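Local coordinates for protein putative NTP pyrophosphohydrolase (Exiguobacterium sibiricum 255-15, PDB 3NL9) that is a putative NTP pyrophosphohydrolase of the all-helical MazG clan and probably hydrolyses a nucleoside triphosphate to the monophosphate and pyrophosphate, its natural substrate not being established, at residues A[35-38]-A[39-42]; A[62-65]-A[66-70]; A[85-88]-A[89-92]; A[94-97]-A[98-102]; A[161-164]-A[165-169]. All coordinates share one frame; numbering follows the deposited sequence. Where two conformers were deposited one is given.

How the contacts relate
Followed from the N terminus, the five contacts show one principle at work five times: side chains about one turn apart meet along a helix. Each contact joins adjoining segments, so none closes a long loop, and they run in series without nesting or crossing. Contact 1 lies on helix 31-52 and contact 2 on helix 57-79, their centres about 18 Å apart. Contact 3 caps the start of helix 87-112, and contact 4 continues along the same helix, the centres about 14 Å apart. Contact 5 sits near the C terminus on helix 156-170, across the chain's centre from contact 3. All five touch the second subunit, which ties these helices into the dimer.

Contact 1. Residues A[35-38]-A[39-42]; sequences VKRA and TWTA. With EDO (1,2-ethanediol), chain B.
On helix 31-52, Val35 and Thr39 are joined by the familiar bond of a helical threonine back to the carbonyl one turn earlier. Thr39 OG1 donates to Val35 O at 2.7 Å while Thr39 N binds the same oxygen at 3.0 Å, the two donors arriving from opposite faces of the carbonyl plane. What puts the hydroxyl there is a first torsion of -56°, which sets OG1 beside the backbone N. Thr41 OG1 repeats the pattern on Arg37 O (2.7 Å), again opposite its own N, the hydroxyl slightly further out of plane. The helix belongs to the all-alpha fold of the MazG clan, and here it is buried against the second subunit, where Thr41 packs on Phe104. On another flank, Lys36 CB rests over the face of the Trp40 six-membered ring, 4.2 Å from its centroid, a CH-pi contact only 15° off the ring normal. Arg37 NH1 instead reaches the edge of that indole, 3.8 Å from Trp40 CZ3. Arg37 NH1 and NH2 donate to O1 and O2 of an ethanediol, probably from the crystallisation liquor, each at 2.8 Å. The guanidinium also forms a salt bridge to Glu111 of the second subunit and hydrogen bonds to that subunit's Ser108 and Phe104.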
loop_
_atom_site.group_PDB
_atom_site.type_symbol
_atom_site.label_atom_id
_atom_site.label_comp_id
_atom_site.label_asym_id
_atom_site.label_seq_id
_atom_site.Cartn_x
_atom_site.Cartn_y
_atom_site.Cartn_z
ATOM N N VAL A 35 2.211 7.315 -12.237
ATOM C CA VAL A 35 3.554 7.631 -11.712
ATOM C C VAL A 35 3.441 8.460 -10.414
ATOM O O VAL A 35 4.155 8.226 -9.445
ATOM C CB VAL A 35 4.411 8.380 -12.733
ATOM C CG1 VAL A 35 5.641 8.939 -12.073
ATOM C CG2 VAL A 35 4.841 7.445 -13.864
ATOM N N LYS A 36 2.513 9.407 -10.415
ATOM C CA LYS A 36 2.280 10.257 -9.264
ATOM C C LYS A 36 1.833 9.416 -8.065
ATOM O O LYS A 36 2.400 9.527 -6.992
ATOM C CB LYS A 36 1.211 11.312 -9.576
ATOM C CG LYS A 36 1.645 12.370 -10.602
ATOM C CD LYS A 36 0.601 13.463 -10.737
ATOM C CE LYS A 36 1.048 14.579 -11.680
ATOM N NZ LYS A 36 2.462 15.016 -11.438
ATOM N N ARG A 37 0.836 8.565 -8.289
ATOM C CA ARG A 37 0.272 7.738 -7.242
ATOM C C ARG A 37 1.274 6.779 -6.693
ATOM O O ARG A 37 1.340 6.609 -5.485
ATOM C CB ARG A 37 -0.995 7.042 -7.727
ATOM C CG ARG A 37 -2.110 8.100 -8.068
ATOM C CD ARG A 37 -3.471 7.603 -7.824
ATOM N NE ARG A 37 -3.641 7.311 -6.410
ATOM C CZ ARG A 37 -4.035 8.175 -5.473
ATOM N NH1 ARG A 37 -4.360 9.449 -5.760
ATOM N NH2 ARG A 37 -4.106 7.741 -4.232
ATOM N N ALA A 38 2.048 6.148 -7.582
ATOM C CA ALA A 38 3.130 5.247 -7.167
ATOM C C ALA A 38 4.133 5.971 -6.269
ATOM O O ALA A 38 4.546 5.471 -5.225
ATOM C CB ALA A 38 3.821 4.670 -8.415
ATOM N N THR A 39 4.499 7.176 -6.681
ATOM C CA THR A 39 5.431 8.021 -5.946
ATOM C C THR A 39 4.883 8.377 -4.563
ATOM O O THR A 39 5.569 8.153 -3.582
ATOM C CB THR A 39 5.799 9.298 -6.765
ATOM O OG1 THR A 39 6.325 8.889 -8.048
ATOM C CG2 THR A 39 6.833 10.153 -5.999
ATOM N N TRP A 40 3.643 8.864 -4.475
ATOM C CA TRP A 40 3.063 9.199 -3.177
ATOM C C TRP A 40 2.987 8.000 -2.257
ATOM O O TRP A 40 3.203 8.134 -1.031
ATOM C CB TRP A 40 1.678 9.796 -3.326
ATOM C CG TRP A 40 1.654 11.064 -4.113
ATOM C CD1 TRP A 40 2.618 12.019 -4.144
ATOM C CD2 TRP A 40 0.584 11.551 -4.943
ATOM N NE1 TRP A 40 2.240 13.050 -4.961
ATOM C CE2 TRP A 40 0.995 12.800 -5.459
ATOM C CE3 TRP A 40 -0.677 11.056 -5.292
ATOM C CZ2 TRP A 40 0.201 13.556 -6.335
ATOM C CZ3 TRP A 40 -1.476 11.811 -6.174
ATOM C CH2 TRP A 40 -1.031 13.043 -6.675
ATOM N N THR A 41 2.641 6.839 -2.830
ATOM C CA THR A 41 2.469 5.612 -2.035
ATOM C C THR A 41 3.823 5.220 -1.446
ATOM O O THR A 41 3.940 4.947 -0.240
ATOM C CB THR A 41 1.846 4.461 -2.894
ATOM O OG1 THR A 41 0.639 4.928 -3.540
ATOM C CG2 THR A 41 1.533 3.226 -2.056
ATOM N N ALA A 42 4.853 5.207 -2.288
ATOM C CA ALA A 42 6.197 4.830 -1.852
ATOM C C ALA A 42 6.818 5.876 -0.903
ATOM O O ALA A 42 7.636 5.527 -0.078
ATOM C CB ALA A 42 7.125 4.619 -3.079
HETATM C C1 EDO B . -5.334 11.709 -2.664
HETATM O O1 EDO B . -4.419 11.476 -3.758
HETATM C C2 EDO B . -5.450 10.433 -1.818
HETATM O O2 EDO B . -5.817 9.282 -2.607
#

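Contact 2. Residues A[62-65]-A[66-70]; sequences AAIE and TFKAG
Ile64 and Lys68 meet along one flank of helix 57-79, where the methylene part of the lysine does the packing. Lys68 CD lies 3.6 Å from Ile64 CG2 and 3.5 Å from Ile64 O, so the aliphatic chain is pressed against the helix before its charged end turns away. The turn comes at the third torsion (chi3 90°), which swings the ammonium toward Glu65. There Lys68 NZ forms a salt bridge with Glu65 OE2 at 2.9 Å, meeting the syn side of the carboxylate 26° out of its plane. Glu65 bends at its second torsion (chi2 -61°), which brings its carboxylate round toward the amine. On the closely packed side, Ile64 and Phe67 are buried: Phe67 CB sits 3.3 Å from Ile64 O, and its ring leads away from this helix turn to pack on Ala42 of the second subunit, while Ile64 packs on that subunit's Val75. The other side is more open to solvent. Ala62 and Thr66 are exposed, although Thr66 also touches Val35 of the second subunit. The hydroxyl of Thr66 turns back to the helix, donating to Ala62 O at 2.9 Å from the opposite face of the carbonyl plane to Thr66 N. The ion pair likewise lies toward the surface, with Asp72 of the second subunit a weak, distant second partner for the lysine. A buried apolar flank against the other subunit, with an i to i+3 salt bridge on a more exposed flank, fits an amphipathic helix at a dimer interface.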
loop_
_atom_site.group_PDB
_atom_site.type_symbol
_atom_site.label_atom_id
_atom_site.label_comp_id
_atom_site.label_asym_id
_atom_site.label_seq_id
_atom_site.Cartn_x
_atom_site.Cartn_y
_atom_site.Cartn_z
ATOM N N ALA A 62 21.679 2.732 4.559
ATOM C CA ALA A 62 21.925 1.329 4.180
ATOM C C ALA A 62 20.601 0.654 3.781
ATOM O O ALA A 62 20.568 -0.124 2.836
ATOM C CB ALA A 62 22.646 0.549 5.310
ATOM N N ALA A 63 19.509 1.013 4.460
ATOM C CA ALA A 63 18.190 0.428 4.215
ATOM C C ALA A 63 17.660 0.932 2.860
ATOM O O ALA A 63 17.107 0.153 2.069
ATOM C CB ALA A 63 17.211 0.800 5.353
ATOM N N ILE A 64 17.855 2.231 2.597
ATOM C CA ILE A 64 17.406 2.830 1.341
ATOM C C ILE A 64 18.181 2.192 0.183
ATOM O O ILE A 64 17.583 1.814 -0.797
ATOM C CB ILE A 64 17.512 4.382 1.363
ATOM C CG1 ILE A 64 16.374 4.992 2.218
ATOM C CG2 ILE A 64 17.550 4.958 -0.036
ATOM C CD1 ILE A 64 14.950 4.892 1.665
ATOM N N GLU A 65 19.496 2.039 0.306
ATOM C CA GLU A 65 20.274 1.402 -0.773
ATOM C C GLU A 65 19.869 -0.053 -1.031
ATOM O O GLU A 65 19.778 -0.486 -2.178
ATOM C CB GLU A 65 21.775 1.519 -0.491
ATOM C CG GLU A 65 22.265 2.968 -0.615
ATOM C CD GLU A 65 22.042 3.521 -2.018
ATOM O OE1 GLU A 65 22.333 2.790 -2.998
ATOM O OE2 GLU A 65 21.551 4.666 -2.143
ATOM N N THR A 66 19.575 -0.786 0.031
ATOM C CA THR A 66 19.106 -2.169 -0.109
ATOM C C THR A 66 17.774 -2.216 -0.839
ATOM O O THR A 66 17.567 -3.091 -1.706
ATOM C CB THR A 66 19.010 -2.837 1.256
ATOM O OG1 THR A 66 20.307 -2.849 1.843
ATOM C CG2 THR A 66 18.471 -4.280 1.156
ATOM N N PHE A 67 16.890 -1.269 -0.492
ATOM C CA PHE A 67 15.606 -1.082 -1.174
ATOM C C PHE A 67 15.818 -0.813 -2.644
ATOM O O PHE A 67 15.186 -1.466 -3.492
ATOM C CB PHE A 67 14.762 0.068 -0.577
ATOM C CG PHE A 67 13.551 0.409 -1.421
ATOM C CD1 PHE A 67 12.408 -0.374 -1.351
ATOM C CD2 PHE A 67 13.596 1.444 -2.339
ATOM C CE1 PHE A 67 11.310 -0.102 -2.147
ATOM C CE2 PHE A 67 12.499 1.711 -3.167
ATOM C CZ PHE A 67 11.369 0.925 -3.083
ATOM N N LYS A 68 16.685 0.154 -2.951
ATOM C CA LYS A 68 16.953 0.524 -4.345
ATOM C C LYS A 68 17.468 -0.622 -5.186
ATOM O O LYS A 68 17.123 -0.718 -6.366
ATOM C CB LYS A 68 17.898 1.723 -4.438
ATOM C CG LYS A 68 17.173 3.011 -4.051
ATOM C CD LYS A 68 18.073 4.066 -3.444
ATOM C CE LYS A 68 18.667 4.987 -4.456
ATOM N NZ LYS A 68 19.539 6.010 -3.766
ATOM N N ALA A 69 18.246 -1.505 -4.574
ATOM C CA ALA A 69 18.786 -2.657 -5.276
ATOM C C ALA A 69 17.668 -3.646 -5.617
ATOM O O ALA A 69 17.644 -4.218 -6.722
ATOM C CB ALA A 69 19.884 -3.316 -4.446
ATOM N N GLY A 70 16.731 -3.844 -4.679
ATOM C CA GLY A 70 15.542 -4.672 -4.931
ATOM C C GLY A 70 14.606 -4.064 -5.965
ATOM O O GLY A 70 14.046 -4.760 -6.840
#

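Contact 3. Residues A[85-88]-A[89-92]; sequences VTEV and ERLV. With EDO (1,2-ethanediol), chain C.
Thr86 and Glu89 reach for each other at the start of helix 87-112. The threonine hydroxyl lies between the backbone N and the carbonyl carbon (chi1 72°), a conformation that turns OG1 over the first helical turn, where it accepts from Glu89 N at 3.0 Å in a nearly straight bond. Thr86 is thus the N-cap. Glu89 answers with an extended chain whose OE1 accepts from Val85 N at 2.8 Å, the N-H of Val85 approaching from above the carboxylate plane. This reciprocal bond falls one residue earlier than in a classical capping box, and the buried Thr86 N has no partner. The carboxylate also runs alongside Val85, with Glu89 OE1 3.4 Å from Val85 CG2. On another flank, Val88 CG1, anti to its N, approaches Val92 CG2 at 4.0 Å, while Val88 packs on Met167 of the second subunit. Arg90 was deposited in two conformers. In one of them a bend at chi3 (-61°) brings the guanidinium face over Glu87 CA, with Arg90 NH2 3.4 Å from Glu87 CG; this placement is therefore doubtful. Glu87 itself extends outward, OE2 accepting from O1 of an ethanediol at 2.9 Å; that diol, probably from the crystallisation liquor, is also bound by Ala28 N.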
loop_
_atom_site.group_PDB
_atom_site.type_symbol
_atom_site.label_atom_id
_atom_site.label_comp_id
_atom_site.label_asym_id
_atom_site.label_seq_id
_atom_site.Cartn_x
_atom_site.Cartn_y
_atom_site.Cartn_z
ATOM N N VAL A 85 -1.471 -4.726 -24.254
ATOM C CA VAL A 85 -1.793 -4.236 -25.600
ATOM C C VAL A 85 -3.212 -3.653 -25.709
ATOM O O VAL A 85 -3.578 -3.127 -26.761
ATOM C CB VAL A 85 -1.586 -5.336 -26.660
ATOM C CG1 VAL A 85 -0.092 -5.696 -26.756
ATOM C CG2 VAL A 85 -2.451 -6.588 -26.354
ATOM N N THR A 86 -4.013 -3.746 -24.642
ATOM C CA THR A 86 -5.320 -3.074 -24.593
ATOM C C THR A 86 -5.515 -2.293 -23.275
ATOM O O THR A 86 -4.839 -2.537 -22.272
ATOM C CB THR A 86 -6.506 -4.085 -24.743
ATOM O OG1 THR A 86 -6.631 -4.870 -23.546
ATOM C CG2 THR A 86 -6.320 -5.019 -25.967
ATOM N N GLU A 87 -6.492 -1.396 -23.267
ATOM C CA GLU A 87 -6.825 -0.640 -22.062
ATOM C C GLU A 87 -7.377 -1.568 -20.965
ATOM O O GLU A 87 -7.050 -1.434 -19.791
ATOM C CB GLU A 87 -7.819 0.452 -22.429
ATOM C CG GLU A 87 -7.949 1.558 -21.412
ATOM C CD GLU A 87 -8.906 2.661 -21.877
ATOM O OE1 GLU A 87 -8.922 2.959 -23.100
ATOM O OE2 GLU A 87 -9.638 3.220 -21.015
ATOM N N VAL A 88 -8.155 -2.570 -21.362
ATOM C CA VAL A 88 -8.636 -3.525 -20.390
ATOM C C VAL A 88 -7.469 -4.258 -19.756
ATOM O O VAL A 88 -7.453 -4.398 -18.550
ATOM C CB VAL A 88 -9.626 -4.532 -20.984
ATOM C CG1 VAL A 88 -9.868 -5.652 -19.968
ATOM C CG2 VAL A 88 -10.918 -3.814 -21.321
ATOM N N GLU A 89 -6.494 -4.694 -20.561
ATOM C CA GLU A 89 -5.268 -5.306 -20.015
ATOM C C GLU A 89 -4.542 -4.431 -19.006
ATOM O O GLU A 89 -4.092 -4.922 -17.951
ATOM C CB GLU A 89 -4.299 -5.728 -21.128
ATOM C CG GLU A 89 -4.815 -6.885 -21.948
ATOM C CD GLU A 89 -3.810 -7.452 -22.933
ATOM O OE1 GLU A 89 -2.652 -6.983 -22.993
ATOM O OE2 GLU A 89 -4.198 -8.399 -23.638
ATOM N N ARG A 90 -4.412 -3.148 -19.307
ATOM C CA ARG A 90 -3.788 -2.229 -18.356
ATOM C C ARG A 90 -4.588 -2.141 -17.045
ATOM O O ARG A 90 -4.002 -2.136 -15.963
ATOM C CB ARG A 90 -3.570 -0.843 -19.001
ATOM C CG ARG A 90 -2.687 -0.914 -20.262
ATOM C CD ARG A 90 -2.217 0.441 -20.836
ATOM N NE ARG A 90 -3.305 1.322 -21.264
ATOM C CZ ARG A 90 -3.863 1.321 -22.474
ATOM N NH1 ARG A 90 -3.457 0.471 -23.413
ATOM N NH2 ARG A 90 -4.852 2.173 -22.738
ATOM N N LEU A 91 -5.921 -2.084 -17.131
ATOM C CA LEU A 91 -6.766 -2.009 -15.912
ATOM C C LEU A 91 -6.621 -3.267 -15.062
ATOM O O LEU A 91 -6.478 -3.218 -13.832
ATOM C CB LEU A 91 -8.247 -1.803 -16.304
ATOM C CG LEU A 91 -9.311 -1.725 -15.203
ATOM C CD1 LEU A 91 -9.052 -0.515 -14.259
ATOM C CD2 LEU A 91 -10.711 -1.686 -15.828
ATOM N N VAL A 92 -6.640 -4.407 -15.741
ATOM C CA VAL A 92 -6.551 -5.678 -15.048
ATOM C C VAL A 92 -5.215 -5.784 -14.325
ATOM O O VAL A 92 -5.175 -6.147 -13.149
ATOM C CB VAL A 92 -6.760 -6.836 -16.026
ATOM C CG1 VAL A 92 -6.441 -8.164 -15.392
ATOM C CG2 VAL A 92 -8.169 -6.783 -16.566
HETATM C C1 EDO C . -10.513 -0.172 -19.348
HETATM O O1 EDO C . -10.223 1.184 -18.992
HETATM C C2 EDO C . -12.017 -0.370 -19.543
HETATM O O2 EDO C . -12.571 0.729 -20.278
#

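Contact 4. Residues A[94-97]-A[98-102]; sequences QGDA and LTDAL
Thr99 binding back to Gly95 is the central event of a buried, one-turn contact in the middle of helix 87-112, where the helix runs through the subunit interface. Thr99 OG1 donates to Gly95 O at 2.8 Å, and Thr99 N donates to the same oxygen at 3.0 Å from the opposite face of the carbonyl plane. The hydroxyl is placed for this by a first torsion of -57°, which sets OG1 next to its own backbone N. With its hydrogen engaged inside the helix, the threonine can sit in apolar surroundings, and it packs on Leu119 of the second subunit. One turn apart on a less buried flank, Asp96 and Asp100 stand side by side and point the same way. Asp96 OD1 comes 3.6 Å from Asp100 OD2, a close approach of like charges with no hydrogen bond between them, and the two carboxylate planes are nearly perpendicular (78°). Different first torsions bring both acids to this flank: CG of Asp96 is anti to its backbone N (-169°), whereas that of Asp100 lies beside its own. Asp96 also packs on Glu156 of the second subunit. Leu98 is on an apolar flank, its CG 3.3 Å from Gln94 O and its side chain packed on Phe109 of the second subunit. Gln94 NE2 hydrogen-bonds to Ser53 OG of the second subunit, and its OE1 accepts from Ile29 N of the same chain. The two acids recall, without matching in spacing, the paired acids that bind magnesium in MazG-clan enzymes, though a metal role for them is not established.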
loop_
_atom_site.group_PDB
_atom_site.type_symbol
_atom_site.label_atom_id
_atom_site.label_comp_id
_atom_site.label_asym_id
_atom_site.label_seq_id
_atom_site.Cartn_x
_atom_site.Cartn_y
_atom_site.Cartn_z
ATOM N N GLN A 94 -3.179 -3.340 -13.343
ATOM C CA GLN A 94 -3.174 -2.369 -12.256
ATOM C C GLN A 94 -3.928 -2.898 -11.032
ATOM O O GLN A 94 -3.419 -2.850 -9.899
ATOM C CB GLN A 94 -3.817 -1.067 -12.730
ATOM C CG GLN A 94 -2.923 -0.255 -13.597
ATOM C CD GLN A 94 -3.620 0.892 -14.313
ATOM O OE1 GLN A 94 -4.821 1.030 -14.236
ATOM N NE2 GLN A 94 -2.850 1.728 -15.007
ATOM N N GLY A 95 -5.139 -3.393 -11.269
ATOM C CA GLY A 95 -5.960 -3.961 -10.202
ATOM C C GLY A 95 -5.230 -5.091 -9.524
ATOM O O GLY A 95 -5.222 -5.183 -8.296
ATOM N N ASP A 96 -4.616 -5.961 -10.316
ATOM C CA ASP A 96 -3.818 -7.050 -9.741
ATOM C C ASP A 96 -2.719 -6.492 -8.851
ATOM O O ASP A 96 -2.537 -6.945 -7.724
ATOM C CB ASP A 96 -3.192 -7.859 -10.882
ATOM C CG ASP A 96 -2.557 -9.182 -10.434
ATOM O OD1 ASP A 96 -2.032 -9.314 -9.314
ATOM O OD2 ASP A 96 -2.559 -10.107 -11.267
ATOM N N ALA A 97 -1.974 -5.509 -9.358
ATOM C CA ALA A 97 -0.830 -4.954 -8.612
ATOM C C ALA A 97 -1.294 -4.222 -7.327
ATOM O O ALA A 97 -0.688 -4.341 -6.277
ATOM C CB ALA A 97 -0.050 -4.027 -9.500
ATOM N N LEU A 98 -2.376 -3.467 -7.434
ATOM C CA LEU A 98 -2.898 -2.691 -6.311
ATOM C C LEU A 98 -3.380 -3.646 -5.200
ATOM O O LEU A 98 -3.200 -3.372 -4.008
ATOM C CB LEU A 98 -4.019 -1.744 -6.765
ATOM C CG LEU A 98 -3.587 -0.494 -7.550
ATOM C CD1 LEU A 98 -4.797 0.278 -8.008
ATOM C CD2 LEU A 98 -2.614 0.412 -6.785
ATOM N N THR A 99 -3.928 -4.797 -5.593
ATOM C CA THR A 99 -4.459 -5.774 -4.599
ATOM C C THR A 99 -3.318 -6.420 -3.850
ATOM O O THR A 99 -3.385 -6.553 -2.618
ATOM C CB THR A 99 -5.377 -6.847 -5.254
ATOM O OG1 THR A 99 -6.462 -6.192 -5.944
ATOM C CG2 THR A 99 -5.989 -7.793 -4.214
ATOM N N ASP A 100 -2.289 -6.892 -4.562
ATOM C CA ASP A 100 -1.109 -7.409 -3.854
ATOM C C ASP A 100 -0.444 -6.336 -2.951
ATOM O O ASP A 100 -0.019 -6.646 -1.858
ATOM C CB ASP A 100 -0.073 -8.037 -4.800
ATOM C CG ASP A 100 -0.516 -9.391 -5.400
ATOM O OD1 ASP A 100 -1.470 -10.041 -4.904
ATOM O OD2 ASP A 100 0.093 -9.779 -6.419
ATOM N N ALA A 101 -0.327 -5.103 -3.426
ATOM C CA ALA A 101 0.243 -4.019 -2.626
ATOM C C ALA A 101 -0.552 -3.852 -1.304
ATOM O O ALA A 101 0.020 -3.827 -0.212
ATOM C CB ALA A 101 0.256 -2.670 -3.439
ATOM N N LEU A 102 -1.880 -3.774 -1.430
ATOM C CA LEU A 102 -2.800 -3.753 -0.262
ATOM C C LEU A 102 -2.512 -4.909 0.675
ATOM O O LEU A 102 -2.433 -4.734 1.918
ATOM C CB LEU A 102 -4.269 -3.784 -0.729
ATOM C CG LEU A 102 -5.388 -3.884 0.310
ATOM C CD1 LEU A 102 -5.309 -2.713 1.313
ATOM C CD2 LEU A 102 -6.720 -3.931 -0.394
#

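Contact 5. Residues A[161-164]-A[165-169]; sequences AEVV and RQMKE
Glu162 and Arg165 are joined side-on near the C terminus. Arg165 NE donates to Glu162 OE1 at 2.9 Å, a nearly straight bond (171°) lying in the guanidinium plane, and Arg165 NH2 reaches Glu162 OE2, also at 2.9 Å, on its syn lone pair. The two planar groups are not flush, since their planes stand 38° apart. Glu162 OE2 has a second donor: Gln166 NE2 comes to its anti lone pair at 3.0 Å, from within the amide plane, so three N-H groups in all grip the carboxylate and fix its rotation. Glu162 reaches these partners by bending at chi2 (47°) after a first torsion anti to the backbone N. Along helix 156-170 the pairs are spaced three and four residues apart, and the guanidinium extends them into a salt-bridge network: Arg165 NH1 meets Glu169 OE2 at 3.1 Å from above that carboxylate. Further out, Gln166 OE1 accepts from Glu115 N, which probably helps to hold the amide plane in place for NE2. The buried glutamate is backed by Pro118, Leu119 and Ile122 of helix 117-128. On a different flank, Val163 CG1 lies 4.4 Å from SE of Met167, built as selenomethionine, and Val163 packs on Leu91 of the second subunit.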
loop_
_atom_site.group_PDB
_atom_site.type_symbol
_atom_site.label_atom_id
_atom_site.label_comp_id
_atom_site.label_asym_id
_atom_site.label_seq_id
_atom_site.Cartn_x
_atom_site.Cartn_y
_atom_site.Cartn_z
ATOM N N ALA A 161 -1.691 8.477 20.179
ATOM C CA ALA A 161 -2.521 8.073 21.313
ATOM C C ALA A 161 -3.237 6.745 21.037
ATOM O O ALA A 161 -3.449 5.941 21.947
ATOM C CB ALA A 161 -3.562 9.192 21.653
ATOM N N GLU A 162 -3.616 6.533 19.783
ATOM C CA GLU A 162 -4.271 5.280 19.349
ATOM C C GLU A 162 -3.317 4.074 19.432
ATOM O O GLU A 162 -3.720 2.970 19.850
ATOM C CB GLU A 162 -4.834 5.453 17.924
ATOM C CG GLU A 162 -5.490 4.201 17.263
ATOM C CD GLU A 162 -6.483 3.462 18.166
ATOM O OE1 GLU A 162 -7.251 4.110 18.933
ATOM O OE2 GLU A 162 -6.519 2.208 18.086
ATOM N N VAL A 163 -2.066 4.292 19.049
ATOM C CA VAL A 163 -1.038 3.274 19.196
ATOM C C VAL A 163 -0.902 2.901 20.679
ATOM O O VAL A 163 -0.973 1.725 20.992
ATOM C CB VAL A 163 0.316 3.678 18.556
ATOM C CG1 VAL A 163 1.379 2.627 18.821
ATOM C CG2 VAL A 163 0.172 3.856 17.040
ATOM N N VAL A 164 -0.739 3.891 21.567
ATOM C CA VAL A 164 -0.664 3.657 23.042
ATOM C C VAL A 164 -1.910 2.925 23.564
ATOM O O VAL A 164 -1.804 2.007 24.370
ATOM C CB VAL A 164 -0.446 4.977 23.836
ATOM C CG1 VAL A 164 -0.448 4.731 25.376
ATOM C CG2 VAL A 164 0.863 5.640 23.418
ATOM N N ARG A 165 -3.095 3.318 23.090
ATOM C CA ARG A 165 -4.329 2.632 23.468
ATOM C C ARG A 165 -4.287 1.130 23.103
ATOM O O ARG A 165 -4.628 0.274 23.913
ATOM C CB ARG A 165 -5.552 3.290 22.805
ATOM C CG ARG A 165 -6.893 2.708 23.277
ATOM C CD ARG A 165 -8.054 3.091 22.368
ATOM N NE ARG A 165 -8.016 2.384 21.079
ATOM C CZ ARG A 165 -8.303 1.093 20.913
ATOM N NH1 ARG A 165 -8.652 0.326 21.954
ATOM N NH2 ARG A 165 -8.236 0.561 19.692
ATOM N N GLN A 166 -3.893 0.823 21.875
ATOM C CA GLN A 166 -3.723 -0.576 21.456
ATOM C C GLN A 166 -2.670 -1.335 22.271
ATOM O O GLN A 166 -2.907 -2.491 22.663
ATOM C CB GLN A 166 -3.391 -0.680 19.980
ATOM C CG GLN A 166 -4.527 -0.247 19.090
ATOM C CD GLN A 166 -4.305 -0.642 17.645
ATOM O OE1 GLN A 166 -3.672 -1.655 17.365
ATOM N NE2 GLN A 166 -4.831 0.156 16.731
HETATM N N MSE A 167 -1.555 -0.674 22.574
HETATM C CA MSE A 167 -0.542 -1.270 23.442
HETATM C C MSE A 167 -1.158 -1.616 24.786
HETATM O O MSE A 167 -0.929 -2.720 25.317
HETATM C CB MSE A 167 0.652 -0.331 23.670
HETATM C CG MSE A 167 1.515 -0.066 22.423
HETATM SE SE MSE A 167 2.870 1.316 22.698
HETATM C CE MSE A 167 3.974 0.468 24.082
ATOM N N LYS A 168 -1.941 -0.686 25.339
ATOM C CA LYS A 168 -2.619 -0.933 26.630
ATOM C C LYS A 168 -3.660 -2.061 26.580
ATOM O O LYS A 168 -3.726 -2.892 27.494
ATOM C CB LYS A 168 -3.279 0.347 27.152
ATOM C CG LYS A 168 -2.305 1.363 27.697
ATOM C CD LYS A 168 -3.063 2.524 28.352
ATOM C CE LYS A 168 -2.212 3.779 28.423
ATOM N NZ LYS A 168 -3.066 4.973 28.661
ATOM N N GLU A 169 -4.477 -2.069 25.529
ATOM C CA GLU A 169 -5.470 -3.117 25.310
ATOM C C GLU A 169 -4.845 -4.516 25.219
ATOM O O GLU A 169 -5.409 -5.489 25.738
ATOM C CB GLU A 169 -6.266 -2.793 24.040
ATOM C CG GLU A 169 -7.433 -3.735 23.706
ATOM C CD GLU A 169 -8.039 -3.433 22.331
ATOM O OE1 GLU A 169 -7.477 -3.878 21.301
ATOM O OE2 GLU A 169 -9.074 -2.738 22.276
#